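Local coordinates for protein nucleoside diphosphate kinase (Encephalitozoon cuniculi, PDB 3MPD) that probably transfers the gamma phosphate of ATP to nucleoside diphosphates by a ping-pong mechanism through a phosphorylated enzyme intermediate, with magnesium as cofactor, at residues F9-P14 with K132-D137; Q27-K32 with M77-K82; E47-H52 with E67-G72; T104-Y109 with G114-H119; H119-D122 with N126-K129. All blocks are in the same frame, centred on the assembly; numbering follows the deposited sequence.

Interaction 1: F9-P14 with K132-D137; sequences FIMIKP and KLWIGD
Phe9 and Trp134 meet as an offset stack: the phenyl ring and the five-membered ring of the indole have centroids 4.5 Å apart and planes only 15° from parallel. The displacement brings the far end of the phenyl ring over the pyrrole part, with Phe9 CZ 3.4 Å from Trp134 CG and CE2 reaching past it to CD1 and NE1. Phe9 CG lies anti to the backbone N (chi1 -180°), which sends the ring from strand 7-12 to the helix 124-134. Met11, two residues on, follows the same course with an extended chain that bends only at chi3, and its SD sits over the six-membered ring of Trp134, 3.9 Å from its centroid and 14° off the normal. This Met-aromatic contact and the stack share one face of the indole. Ile135 CG1 adds a further contact, 4.1 Å from Phe9 CE1. Trp134 NE1 is hydrogen-bonded to His52 ND1. No hydrogen bond crosses between the two segments, so dispersion and sulfur-pi attraction join helix to strand beside His119, the probable site of the phosphohistidine intermediate, against which Phe9 and Met11 also pack.

Interaction 2: Q27-K32 with M77-K82; sequences QRFEEK and MVWVGK
Phe29 CG and Trp79 CG are each turned anti to their own carbonyl carbon (chi1 near -73° in both), and these similar torsions bring the two aromatic side chains together between helix 22-32 and strand 74-80. The first contact is made by the CB of Phe29 rather than by its ring. This methylene stands over the six-membered ring of Trp79, 3.5 Å from the centroid and 2° off the ring normal, a CH-pi contact of nearly ideal geometry. From there the phenyl ring heads toward the five-membered ring, Phe29 CG lying 4.2 Å from Trp79 CE2. Its plane is inclined by 34° to that ring.

Glu30 adds its backbone and first carbon to the same neighbourhood: its N is 3.9 Å from Trp79 CZ3, and its CB 4.1 Å from CH2. From there the extended chain leads away to the second subunit, whose Ile22 N and Ser23 N are hydrogen-bonded to the two carboxylate oxygens. At the other end of the indole, Trp79 NE1 gives a weak hydrogen bond to Met77 SD, 3.6 Å away. Ile10 of strand 7-12 and Leu34 pack round the pair.

The helix is thus laid on the antiparallel sheet of this ferredoxin-like domain through carbon and pi surface, with no hydrogen bond between the two segments. Polar groups are dealt with at the margins: the indole N-H by a sulfur, the buried carboxylate by backbone N-H groups across the dimer interface.

Interaction 3: E47-H52 with E67-G72; sequences EVLETH and EDMMSG
Leu49 presents its forked end to Met69 and Met70, joining helix 46-52 to the end of helix 62-69 and to Met70, which follows it; the two helices form a helical hairpin in the nucleoside diphosphate kinase fold, between strands 35-42 and 74-80. The leucine CG is anti to the carbonyl carbon (chi1 -73°), and the two methyls divide the work. CD2 comes against Met69 CB at 3.6 Å, while CD1 fits the angle between the methionines, 3.7 Å from Met69 CB and 3.5 Å from Met70 CG. The closest approaches of the leucine are thus to Met69 CB and Met70 CG.

Beyond these atoms the methionines part. Met69 folds back on itself, bent at both chi2 and chi3, and its CE returns to 4.2 Å from Leu49 CD2. Met69 also packs against Lys13, a probable ATP ligand, and against Pro14 and Tyr53. Met70, bent at chi3, brings its SD to 4.1 Å from Leu49 CD1. Both pairs meet at a slant, and no hydrogen bond passes between the segments.

Polar links lie at the periphery. Glu67 forms a salt bridge with Arg46, while on the apolar side Leu49 also packs against Trp134 of helix 124-134. Within helix 46-52, one carbonyl carries two bonds: Glu47 O accepts from Thr51 N and, at 3.0 Å, from Thr51 OG1, the two donors arriving from opposite faces of the carbonyl plane.

Interaction 4: T104-Y109 with G114-H119; sequences TIRGDY and GKNIIH
Arg106 runs out beside Asn116 in an extended chain from CG to NE. Its CB belongs to the first turn of helix 105-109; CG then passes 3.3 Å from Asn116 O, and CD lies near the same oxygen and Asn116 CB. NE makes the first bond, 3.0 Å to Asn116 O, in the carbonyl plane and on a lone pair. At the tip, NH2 reaches Ile118 O at 2.7 Å, tilted 21° from that carbonyl's plane. NH1 makes a weak hydrogen bond with Gly93 O. The guanidinium is also stacked on the Asn116 amide, with planes 11° apart and Asn116 ND2 3.2 Å from Arg106 CZ. These nitrogens are all donors, so the amide gets its bonds elsewhere, OD1 from Lys13 NZ and ND2 to Thr95 O. Two carbonyls thus fix the rotation of the guanidinium, and Arg106, Asn116, Lys13 and Thr95, all probable ATP ligands, form one polar cluster.

On the apolar side Ile105 CG2 meets Ile117 CG2 at 3.6 Å, its CD1 touches Ile118 CD1, and Tyr109 CB approaches Ile117 CD1. The short helix, capped by Thr104 OG1, is thereby seated on the segment leading into edge strand 118-120, with helix 22-32 packed against Ile105, Tyr109 and Ile117, helix 84-92 against Arg106 and Ile118, and strand 7-12 alongside.

Interaction 5: H119-D122 with N126-K129; sequences HGSD and NAEK
Ser121 OG, 3.2 Å from Ala127 CA, is a polar atom held by two hydrogen bonds, one with Glu130 OE1 in helix 124-134 and one with Phe9 N in the neighbouring strand. The hydroxyl is set with OG anti to the carbonyl carbon, which places it against CA and CB of Ala127. The methyl of that alanine completes the contact, its CB 3.4 Å from Ser121 OG and 3.6 Å from Ser121 CB. A small side chain on each side lets the two segments come close, the CA atoms of Ser121 and Ala127 being 5.0 Å apart.

The bond that crosses between the segments is made by Asp122 and Asn126. Asn126 ND2 donates to Asp122 OD1 at 2.7 Å, with an angle of 147° at the hydrogen. The carboxylate receives it on the syn lone pair of OD1, the side of its other oxygen, and the two flat groups are nearly coplanar, 16° apart. Asp122 reaches this position with CG between its backbone N and carbonyl carbon (chi1 67°). Its side chain also lies close to that of Arg89, a probable ATP ligand, the nearest side-chain atoms being about 3 Å apart.

Glu130 OE1 is shared, for it is also hydrogen-bonded to NE2 of His119, the probable site of the phosphohistidine intermediate. The contact spans the short connection from edge strand 118-120 to helix 124-134; strand 7-12 pairs with His119 through Met11 and with Ser121 through Phe9, and helix 46-52 is brought near by His52 edge-to-face with His119 and by Lys129 NZ on Thr51 O.

Overall arrangement
From the N terminus, strand 7-12 opens interaction 1, the widest loop, which closes only at the end of helix 124-134 and encloses the other four. Interaction 2 starts next, on helix 22-32, and closes on strand 74-80, the neighbour of strand 7-12; interaction 3, between helices 46-52 and 62-69, is nested inside it. Interactions 4 and 5 come next, one beginning at His119 where the other ends: the first ties helix 105-109 to the approach of strand 118-120, the second that strand's end to helix 124-134. A salt bridge from Arg28 to Asp108 joins interactions 2 and 4, and strand 7-12 links interactions 1, 2, 4 and 5 through the sheet.

Interaction 1: F9-P14 with K132-D137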
# COMPACT_ATOMS: atom_id res chain seq x y z
N PHE A 9 -3.03 6.59 11.99
CA PHE A 9 -3.72 5.56 11.25
C PHE A 9 -4.48 6.19 10.11
O PHE A 9 -5.27 7.10 10.31
CB PHE A 9 -4.68 4.77 12.17
CG PHE A 9 -5.42 3.69 11.46
CD1 PHE A 9 -4.74 2.55 11.02
CD2 PHE A 9 -6.78 3.82 11.18
CE1 PHE A 9 -5.39 1.55 10.33
CE2 PHE A 9 -7.46 2.81 10.50
CZ PHE A 9 -6.76 1.68 10.06
N ILE A 10 -4.21 5.71 8.90
CA ILE A 10 -4.80 6.28 7.69
C ILE A 10 -5.49 5.14 6.95
O ILE A 10 -4.86 4.14 6.63
CB ILE A 10 -3.74 6.86 6.75
CG1 ILE A 10 -2.83 7.90 7.48
CG2 ILE A 10 -4.38 7.47 5.48
CD1 ILE A 10 -3.57 9.19 8.02
N MET A 11 -6.77 5.32 6.63
CA MET A 11 -7.50 4.26 5.98
C MET A 11 -8.23 4.81 4.77
O MET A 11 -9.05 5.74 4.90
CB MET A 11 -8.47 3.61 6.98
CG MET A 11 -9.34 2.51 6.41
SD MET A 11 -10.33 1.71 7.71
CE MET A 11 -11.18 3.10 8.48
N ILE A 12 -7.94 4.24 3.61
CA ILE A 12 -8.65 4.60 2.39
C ILE A 12 -10.00 3.88 2.39
O ILE A 12 -10.04 2.64 2.47
CB ILE A 12 -7.87 4.26 1.11
CG1 ILE A 12 -6.48 4.90 1.15
CG2 ILE A 12 -8.69 4.64 -0.19
CD1 ILE A 12 -5.63 4.65 -0.14
N LYS A 13 -11.08 4.67 2.28
CA LYS A 13 -12.46 4.15 2.42
C LYS A 13 -12.86 3.39 1.15
O LYS A 13 -12.28 3.65 0.08
CB LYS A 13 -13.43 5.31 2.71
CG LYS A 13 -13.10 6.04 4.02
CD LYS A 13 -14.25 6.92 4.50
CE LYS A 13 -13.97 7.38 5.94
NZ LYS A 13 -14.90 8.50 6.27
N PRO A 14 -13.84 2.48 1.26
CA PRO A 14 -14.11 1.51 0.18
C PRO A 14 -14.36 2.14 -1.19
O PRO A 14 -13.89 1.62 -2.18
CB PRO A 14 -15.39 0.78 0.67
CG PRO A 14 -15.37 0.92 2.15
CD PRO A 14 -14.78 2.29 2.40
N LYS A 132 -3.99 -0.57 16.99
CA LYS A 132 -4.18 -1.86 17.67
C LYS A 132 -5.45 -2.57 17.21
O LYS A 132 -5.50 -3.79 17.14
CB LYS A 132 -4.19 -1.71 19.20
CG LYS A 132 -2.89 -1.15 19.80
CD LYS A 132 -3.02 -0.93 21.31
CE LYS A 132 -2.27 0.34 21.75
NZ LYS A 132 -2.96 0.99 22.92
N LEU A 133 -6.48 -1.79 16.89
CA LEU A 133 -7.75 -2.35 16.43
C LEU A 133 -7.63 -2.98 15.03
O LEU A 133 -8.06 -4.12 14.83
CB LEU A 133 -8.81 -1.25 16.42
CG LEU A 133 -10.24 -1.65 16.10
CD1 LEU A 133 -10.80 -2.71 17.09
CD2 LEU A 133 -11.09 -0.38 16.05
N TRP A 134 -7.01 -2.26 14.10
CA TRP A 134 -6.97 -2.69 12.70
C TRP A 134 -5.73 -3.46 12.26
O TRP A 134 -5.81 -4.29 11.35
CB TRP A 134 -7.07 -1.46 11.78
CG TRP A 134 -8.37 -0.76 11.82
CD1 TRP A 134 -8.72 0.30 12.62
CD2 TRP A 134 -9.51 -1.04 11.02
NE1 TRP A 134 -10.00 0.69 12.36
CE2 TRP A 134 -10.52 -0.12 11.38
CE3 TRP A 134 -9.79 -1.99 10.03
CZ2 TRP A 134 -11.77 -0.10 10.77
CZ3 TRP A 134 -11.03 -1.99 9.44
CH2 TRP A 134 -12.01 -1.04 9.81
N ILE A 135 -4.58 -3.15 12.87
CA ILE A 135 -3.28 -3.67 12.40
C ILE A 135 -2.69 -4.68 13.38
O ILE A 135 -2.32 -5.78 12.97
CB ILE A 135 -2.25 -2.53 12.18
CG1 ILE A 135 -2.79 -1.45 11.26
CG2 ILE A 135 -0.94 -3.09 11.63
CD1 ILE A 135 -2.97 -1.90 9.82
N GLY A 136 -2.58 -4.30 14.65
CA GLY A 136 -2.06 -5.20 15.68
C GLY A 136 -1.13 -4.46 16.63
O GLY A 136 -0.90 -3.26 16.48
N ASP A 137 -0.58 -5.19 17.60
CA ASP A 137 0.27 -4.56 18.62
C ASP A 137 1.76 -4.65 18.27
O ASP A 137 2.60 -4.17 19.05
CB ASP A 137 0.07 -5.19 20.00
CG ASP A 137 -0.98 -6.27 20.01
OD1 ASP A 137 -2.17 -5.95 19.77
OD2 ASP A 137 -0.61 -7.44 20.27

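Interaction 2: Q27-K32 with M77-K82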
# COMPACT_ATOMS: atom_id res chain seq x y z
N GLN A 27 0.62 9.31 -2.66
CA GLN A 27 1.53 10.40 -3.07
C GLN A 27 1.54 11.56 -2.07
O GLN A 27 2.61 12.11 -1.79
CB GLN A 27 1.17 10.93 -4.47
CG GLN A 27 2.12 12.01 -5.03
CD GLN A 27 1.61 12.61 -6.40
OE1 GLN A 27 0.88 11.98 -7.15
NE2 GLN A 27 2.00 13.82 -6.69
N ARG A 28 0.36 11.95 -1.57
CA ARG A 28 0.29 13.13 -0.67
C ARG A 28 1.13 12.88 0.60
O ARG A 28 1.83 13.77 1.06
CB ARG A 28 -1.13 13.50 -0.25
CG ARG A 28 -2.19 13.56 -1.37
CD ARG A 28 -1.88 14.69 -2.31
NE ARG A 28 -2.91 14.87 -3.35
CZ ARG A 28 -3.97 15.69 -3.28
NH1 ARG A 28 -4.22 16.40 -2.19
NH2 ARG A 28 -4.76 15.81 -4.34
N PHE A 29 1.02 11.67 1.14
CA PHE A 29 1.73 11.31 2.37
C PHE A 29 3.22 11.11 2.15
O PHE A 29 4.07 11.52 2.98
CB PHE A 29 1.09 10.06 3.00
CG PHE A 29 -0.24 10.34 3.60
CD1 PHE A 29 -0.34 10.59 4.96
CD2 PHE A 29 -1.39 10.40 2.81
CE1 PHE A 29 -1.57 10.91 5.53
CE2 PHE A 29 -2.65 10.72 3.40
CZ PHE A 29 -2.71 10.98 4.75
N GLU A 30 3.55 10.46 1.05
CA GLU A 30 4.93 10.09 0.76
C GLU A 30 5.72 11.35 0.37
O GLU A 30 6.88 11.50 0.75
CB GLU A 30 4.93 9.03 -0.38
CG GLU A 30 6.29 8.51 -0.79
CD GLU A 30 6.24 7.38 -1.83
OE1 GLU A 30 5.44 7.43 -2.81
OE2 GLU A 30 7.08 6.46 -1.70
N GLU A 31 5.08 12.28 -0.36
CA GLU A 31 5.76 13.54 -0.78
C GLU A 31 5.92 14.51 0.37
O GLU A 31 6.83 15.36 0.35
CB GLU A 31 5.06 14.24 -1.96
CG GLU A 31 5.28 13.53 -3.26
CD GLU A 31 4.64 14.24 -4.47
OE1 GLU A 31 3.63 15.01 -4.35
OE2 GLU A 31 5.13 13.95 -5.57
N LYS A 32 5.04 14.39 1.37
CA LYS A 32 5.12 15.22 2.58
C LYS A 32 6.27 14.78 3.52
O LYS A 32 6.67 15.54 4.41
CB LYS A 32 3.79 15.20 3.33
CG LYS A 32 3.71 16.15 4.57
CD LYS A 32 4.00 17.64 4.25
CE LYS A 32 3.45 18.54 5.38
NZ LYS A 32 3.72 19.99 5.13
N MET A 77 -3.43 1.71 6.77
CA MET A 77 -2.00 2.02 6.82
C MET A 77 -1.60 2.70 8.11
O MET A 77 -2.41 3.38 8.75
CB MET A 77 -1.62 3.02 5.68
CG MET A 77 -1.71 2.42 4.30
SD MET A 77 -1.71 3.60 2.91
CE MET A 77 -3.35 4.27 2.99
N VAL A 78 -0.32 2.57 8.44
CA VAL A 78 0.29 3.37 9.48
C VAL A 78 1.39 4.21 8.84
O VAL A 78 2.23 3.69 8.10
CB VAL A 78 0.88 2.51 10.62
CG1 VAL A 78 1.45 3.40 11.75
CG2 VAL A 78 -0.17 1.55 11.17
N TRP A 79 1.37 5.51 9.13
CA TRP A 79 2.37 6.44 8.64
C TRP A 79 3.04 7.08 9.85
O TRP A 79 2.36 7.48 10.79
CB TRP A 79 1.72 7.51 7.74
CG TRP A 79 1.32 7.00 6.39
CD1 TRP A 79 0.14 6.36 6.06
CD2 TRP A 79 2.10 7.07 5.17
NE1 TRP A 79 0.14 6.06 4.70
CE2 TRP A 79 1.31 6.48 4.13
CE3 TRP A 79 3.36 7.57 4.85
CZ2 TRP A 79 1.76 6.37 2.82
CZ3 TRP A 79 3.81 7.47 3.54
CH2 TRP A 79 3.01 6.86 2.53
N VAL A 80 4.37 7.16 9.81
CA VAL A 80 5.15 7.62 10.97
C VAL A 80 5.97 8.85 10.59
O VAL A 80 6.45 8.97 9.45
CB VAL A 80 6.12 6.49 11.44
CG1 VAL A 80 7.06 6.96 12.56
CG2 VAL A 80 5.31 5.28 11.89
N GLY A 81 6.14 9.75 11.56
CA GLY A 81 7.01 10.91 11.41
C GLY A 81 6.63 11.99 12.38
O GLY A 81 5.58 11.89 13.03
N LYS A 82 7.49 13.02 12.51
CA LYS A 82 7.23 14.18 13.39
C LYS A 82 5.88 14.80 13.09
O LYS A 82 5.56 15.04 11.94
CB LYS A 82 8.33 15.24 13.27
CG LYS A 82 9.62 14.86 14.05
CD LYS A 82 10.76 15.85 13.85
CE LYS A 82 12.06 15.34 14.51
NZ LYS A 82 13.22 16.25 14.29

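Interaction 3: E47-H52 with E67-G72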
# COMPACT_ATOMS: atom_id res chain seq x y z
N GLU A 47 -18.34 -5.33 13.77
CA GLU A 47 -17.93 -5.13 15.16
C GLU A 47 -16.72 -4.22 15.26
O GLU A 47 -16.69 -3.33 16.11
CB GLU A 47 -17.62 -6.48 15.85
CG GLU A 47 -18.53 -7.64 15.43
CD GLU A 47 -18.07 -8.33 14.13
OE1 GLU A 47 -18.72 -8.09 13.08
OE2 GLU A 47 -17.08 -9.11 14.17
N VAL A 48 -15.72 -4.44 14.41
CA VAL A 48 -14.57 -3.55 14.37
C VAL A 48 -14.94 -2.09 14.04
O VAL A 48 -14.45 -1.17 14.69
CB VAL A 48 -13.43 -4.08 13.45
CG1 VAL A 48 -13.89 -4.23 12.03
CG2 VAL A 48 -12.22 -3.15 13.49
N LEU A 49 -15.84 -1.88 13.07
CA LEU A 49 -16.29 -0.53 12.71
C LEU A 49 -16.98 0.20 13.87
O LEU A 49 -16.74 1.38 14.11
CB LEU A 49 -17.19 -0.56 11.48
CG LEU A 49 -16.45 -0.83 10.17
CD1 LEU A 49 -17.44 -1.11 9.08
CD2 LEU A 49 -15.52 0.32 9.80
N GLU A 50 -17.83 -0.54 14.59
CA GLU A 50 -18.54 -0.04 15.77
C GLU A 50 -17.59 0.38 16.89
O GLU A 50 -17.83 1.35 17.60
CB GLU A 50 -19.58 -1.08 16.26
CG GLU A 50 -20.71 -1.27 15.22
CD GLU A 50 -21.73 -2.37 15.55
OE1 GLU A 50 -21.54 -3.16 16.51
OE2 GLU A 50 -22.74 -2.43 14.81
N THR A 51 -16.49 -0.36 17.04
CA THR A 51 -15.43 0.02 17.99
C THR A 51 -14.66 1.25 17.49
O THR A 51 -14.47 2.20 18.24
CB THR A 51 -14.44 -1.14 18.20
OG1 THR A 51 -15.18 -2.31 18.55
CG2 THR A 51 -13.42 -0.81 19.30
N HIS A 52 -14.22 1.20 16.24
CA HIS A 52 -13.54 2.34 15.58
C HIS A 52 -14.33 3.64 15.74
O HIS A 52 -13.77 4.68 16.08
CB HIS A 52 -13.27 2.04 14.10
CG HIS A 52 -12.54 3.14 13.38
ND1 HIS A 52 -11.18 3.13 13.17
CD2 HIS A 52 -12.99 4.29 12.82
CE1 HIS A 52 -10.82 4.22 12.51
NE2 HIS A 52 -11.90 4.95 12.30
N GLU A 67 -22.54 1.06 7.79
CA GLU A 67 -22.89 0.29 6.59
C GLU A 67 -22.05 0.72 5.40
O GLU A 67 -21.55 -0.13 4.66
CB GLU A 67 -24.36 0.49 6.26
CG GLU A 67 -25.15 -0.79 6.01
CD GLU A 67 -25.52 -1.52 7.30
OE1 GLU A 67 -26.71 -1.48 7.72
OE2 GLU A 67 -24.60 -2.13 7.90
N ASP A 68 -21.91 2.04 5.23
CA ASP A 68 -21.08 2.62 4.18
C ASP A 68 -19.64 2.12 4.24
O ASP A 68 -18.98 1.98 3.19
CB ASP A 68 -21.08 4.16 4.26
CG ASP A 68 -22.39 4.80 3.76
OD1 ASP A 68 -23.19 4.14 3.04
OD2 ASP A 68 -22.62 6.00 4.09
N MET A 69 -19.13 1.89 5.44
CA MET A 69 -17.74 1.45 5.59
C MET A 69 -17.62 -0.05 5.37
O MET A 69 -16.51 -0.57 5.30
CB MET A 69 -17.16 1.87 6.95
CG MET A 69 -16.76 3.35 7.01
SD MET A 69 -15.38 3.68 5.90
CE MET A 69 -14.07 2.80 6.74
N MET A 70 -18.75 -0.74 5.23
CA MET A 70 -18.74 -2.19 5.02
C MET A 70 -18.88 -2.64 3.56
O MET A 70 -18.88 -3.85 3.28
CB MET A 70 -19.82 -2.85 5.88
CG MET A 70 -19.32 -3.44 7.19
SD MET A 70 -20.70 -3.50 8.30
CE MET A 70 -21.67 -4.87 7.65
N SER A 71 -18.98 -1.68 2.64
CA SER A 71 -19.35 -1.93 1.24
C SER A 71 -18.19 -2.45 0.39
O SER A 71 -18.34 -2.68 -0.82
CB SER A 71 -19.94 -0.66 0.60
OG SER A 71 -18.96 0.38 0.42
N GLY A 72 -17.03 -2.64 1.01
CA GLY A 72 -15.88 -3.15 0.27
C GLY A 72 -14.56 -3.02 0.99
O GLY A 72 -14.49 -2.53 2.12

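Interaction 4: T104-Y109 with G114-H119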
# COMPACT_ATOMS: atom_id res chain seq x y z
N THR A 104 -6.40 19.71 -0.73
CA THR A 104 -6.50 18.57 0.22
C THR A 104 -7.10 17.37 -0.50
O THR A 104 -7.72 17.51 -1.56
CB THR A 104 -7.38 18.88 1.48
OG1 THR A 104 -8.73 19.16 1.10
CG2 THR A 104 -6.81 20.09 2.29
N ILE A 105 -6.96 16.19 0.07
CA ILE A 105 -7.55 14.99 -0.47
C ILE A 105 -9.07 15.13 -0.64
O ILE A 105 -9.60 14.84 -1.70
CB ILE A 105 -7.18 13.77 0.40
CG1 ILE A 105 -5.68 13.48 0.22
CG2 ILE A 105 -7.98 12.56 -0.02
CD1 ILE A 105 -5.12 12.51 1.30
N ARG A 106 -9.75 15.56 0.42
CA ARG A 106 -11.21 15.73 0.35
C ARG A 106 -11.61 16.90 -0.55
O ARG A 106 -12.58 16.81 -1.28
CB ARG A 106 -11.82 15.90 1.75
CG ARG A 106 -11.73 14.58 2.54
CD ARG A 106 -12.10 14.73 4.02
NE ARG A 106 -12.13 13.42 4.70
CZ ARG A 106 -12.06 13.30 6.02
NH1 ARG A 106 -11.95 14.39 6.77
NH2 ARG A 106 -12.10 12.11 6.59
N GLY A 107 -10.84 17.98 -0.49
CA GLY A 107 -11.13 19.11 -1.38
C GLY A 107 -11.02 18.79 -2.87
O GLY A 107 -11.76 19.34 -3.69
N ASP A 108 -10.05 17.96 -3.23
CA ASP A 108 -9.76 17.65 -4.65
C ASP A 108 -10.63 16.50 -5.22
O ASP A 108 -10.95 16.50 -6.40
CB ASP A 108 -8.28 17.29 -4.84
CG ASP A 108 -7.34 18.50 -4.65
OD1 ASP A 108 -7.78 19.68 -4.71
OD2 ASP A 108 -6.15 18.26 -4.45
N TYR A 109 -11.00 15.55 -4.37
CA TYR A 109 -11.65 14.30 -4.86
C TYR A 109 -13.01 14.05 -4.24
O TYR A 109 -13.81 13.29 -4.78
CB TYR A 109 -10.75 13.06 -4.58
CG TYR A 109 -9.30 13.20 -5.01
CD1 TYR A 109 -8.97 13.53 -6.31
CD2 TYR A 109 -8.25 12.94 -4.12
CE1 TYR A 109 -7.63 13.69 -6.73
CE2 TYR A 109 -6.88 13.06 -4.53
CZ TYR A 109 -6.59 13.44 -5.85
OH TYR A 109 -5.28 13.60 -6.28
N GLY A 114 -20.22 11.40 3.73
CA GLY A 114 -20.18 9.92 3.91
C GLY A 114 -19.12 9.22 3.05
O GLY A 114 -18.54 8.21 3.45
N LYS A 115 -18.87 9.76 1.86
CA LYS A 115 -17.85 9.21 0.99
C LYS A 115 -16.73 10.20 0.84
O LYS A 115 -16.41 10.68 -0.26
CB LYS A 115 -18.49 8.81 -0.33
CG LYS A 115 -19.38 7.59 -0.06
CD LYS A 115 -20.45 7.44 -1.03
CE LYS A 115 -21.49 6.48 -0.42
NZ LYS A 115 -21.61 5.34 -1.31
N ASN A 116 -16.13 10.53 1.98
CA ASN A 116 -15.11 11.56 2.01
C ASN A 116 -13.71 10.94 1.97
O ASN A 116 -12.81 11.45 2.59
CB ASN A 116 -15.32 12.48 3.21
CG ASN A 116 -15.15 11.77 4.54
OD1 ASN A 116 -14.98 10.55 4.62
ND2 ASN A 116 -15.17 12.56 5.60
N ILE A 117 -13.58 9.80 1.26
CA ILE A 117 -12.32 9.28 0.65
C ILE A 117 -11.44 8.46 1.60
O ILE A 117 -10.83 7.46 1.19
CB ILE A 117 -11.43 10.41 0.03
CG1 ILE A 117 -12.24 11.33 -0.91
CG2 ILE A 117 -10.19 9.82 -0.68
CD1 ILE A 117 -12.93 10.57 -2.09
N ILE A 118 -11.31 8.93 2.85
CA ILE A 118 -10.21 8.52 3.69
C ILE A 118 -10.54 8.85 5.15
O ILE A 118 -11.33 9.77 5.45
CB ILE A 118 -8.86 9.27 3.24
CG1 ILE A 118 -7.61 8.71 3.92
CG2 ILE A 118 -8.98 10.80 3.43
CD1 ILE A 118 -6.29 9.40 3.33
N HIS A 119 -9.99 8.06 6.06
CA HIS A 119 -10.02 8.37 7.47
C HIS A 119 -8.60 8.64 7.93
O HIS A 119 -7.70 7.88 7.57
CB HIS A 119 -10.52 7.16 8.25
CG HIS A 119 -10.21 7.24 9.70
ND1 HIS A 119 -11.01 7.91 10.60
CD2 HIS A 119 -9.16 6.75 10.42
CE1 HIS A 119 -10.47 7.84 11.80
NE2 HIS A 119 -9.36 7.13 11.72

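Interaction 5: H119-D122 with N126-K129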
# COMPACT_ATOMS: atom_id res chain seq x y z
N HIS A 119 -9.99 8.06 6.06
CA HIS A 119 -10.02 8.37 7.47
C HIS A 119 -8.60 8.64 7.93
O HIS A 119 -7.70 7.88 7.57
CB HIS A 119 -10.52 7.16 8.25
CG HIS A 119 -10.21 7.24 9.70
ND1 HIS A 119 -11.01 7.91 10.60
CD2 HIS A 119 -9.16 6.75 10.42
CE1 HIS A 119 -10.47 7.84 11.80
NE2 HIS A 119 -9.36 7.13 11.72
N GLY A 120 -8.37 9.67 8.75
CA GLY A 120 -7.08 9.79 9.44
C GLY A 120 -7.33 10.04 10.91
O GLY A 120 -8.30 10.73 11.25
N SER A 121 -6.49 9.50 11.79
CA SER A 121 -6.68 9.71 13.24
C SER A 121 -6.79 11.19 13.61
O SER A 121 -6.14 12.03 13.00
CB SER A 121 -5.53 9.07 14.05
OG SER A 121 -5.35 7.72 13.69
N ASP A 122 -7.59 11.51 14.63
CA ASP A 122 -7.76 12.91 15.03
C ASP A 122 -6.83 13.33 16.17
O ASP A 122 -6.64 14.52 16.41
CB ASP A 122 -9.23 13.26 15.32
CG ASP A 122 -9.81 12.55 16.53
OD1 ASP A 122 -9.15 11.69 17.17
OD2 ASP A 122 -10.98 12.87 16.86
N ASN A 126 -6.32 8.32 19.83
CA ASN A 126 -7.12 7.58 18.85
C ASN A 126 -6.30 6.82 17.81
O ASN A 126 -6.65 5.71 17.43
CB ASN A 126 -8.17 8.48 18.21
CG ASN A 126 -9.31 8.82 19.17
OD1 ASN A 126 -9.46 8.19 20.20
ND2 ASN A 126 -10.09 9.85 18.84
N ALA A 127 -5.18 7.41 17.37
CA ALA A 127 -4.26 6.70 16.49
C ALA A 127 -3.78 5.36 17.09
O ALA A 127 -3.74 4.34 16.39
CB ALA A 127 -3.07 7.56 16.20
N GLU A 128 -3.40 5.37 18.36
CA GLU A 128 -2.91 4.14 19.03
C GLU A 128 -4.00 3.08 19.15
O GLU A 128 -3.78 1.91 18.84
CB GLU A 128 -2.32 4.48 20.40
CG GLU A 128 -1.01 5.28 20.27
CD GLU A 128 0.04 4.58 19.41
OE1 GLU A 128 0.42 3.43 19.74
OE2 GLU A 128 0.50 5.19 18.40
N LYS A 129 -5.19 3.50 19.56
CA LYS A 129 -6.37 2.62 19.59
C LYS A 129 -6.69 2.04 18.20
O LYS A 129 -6.93 0.85 18.09
CB LYS A 129 -7.60 3.36 20.18
CG LYS A 129 -8.94 2.65 19.95
CD LYS A 129 -10.13 3.55 20.28
CE LYS A 129 -11.33 3.20 19.40
NZ LYS A 129 -12.61 3.55 20.04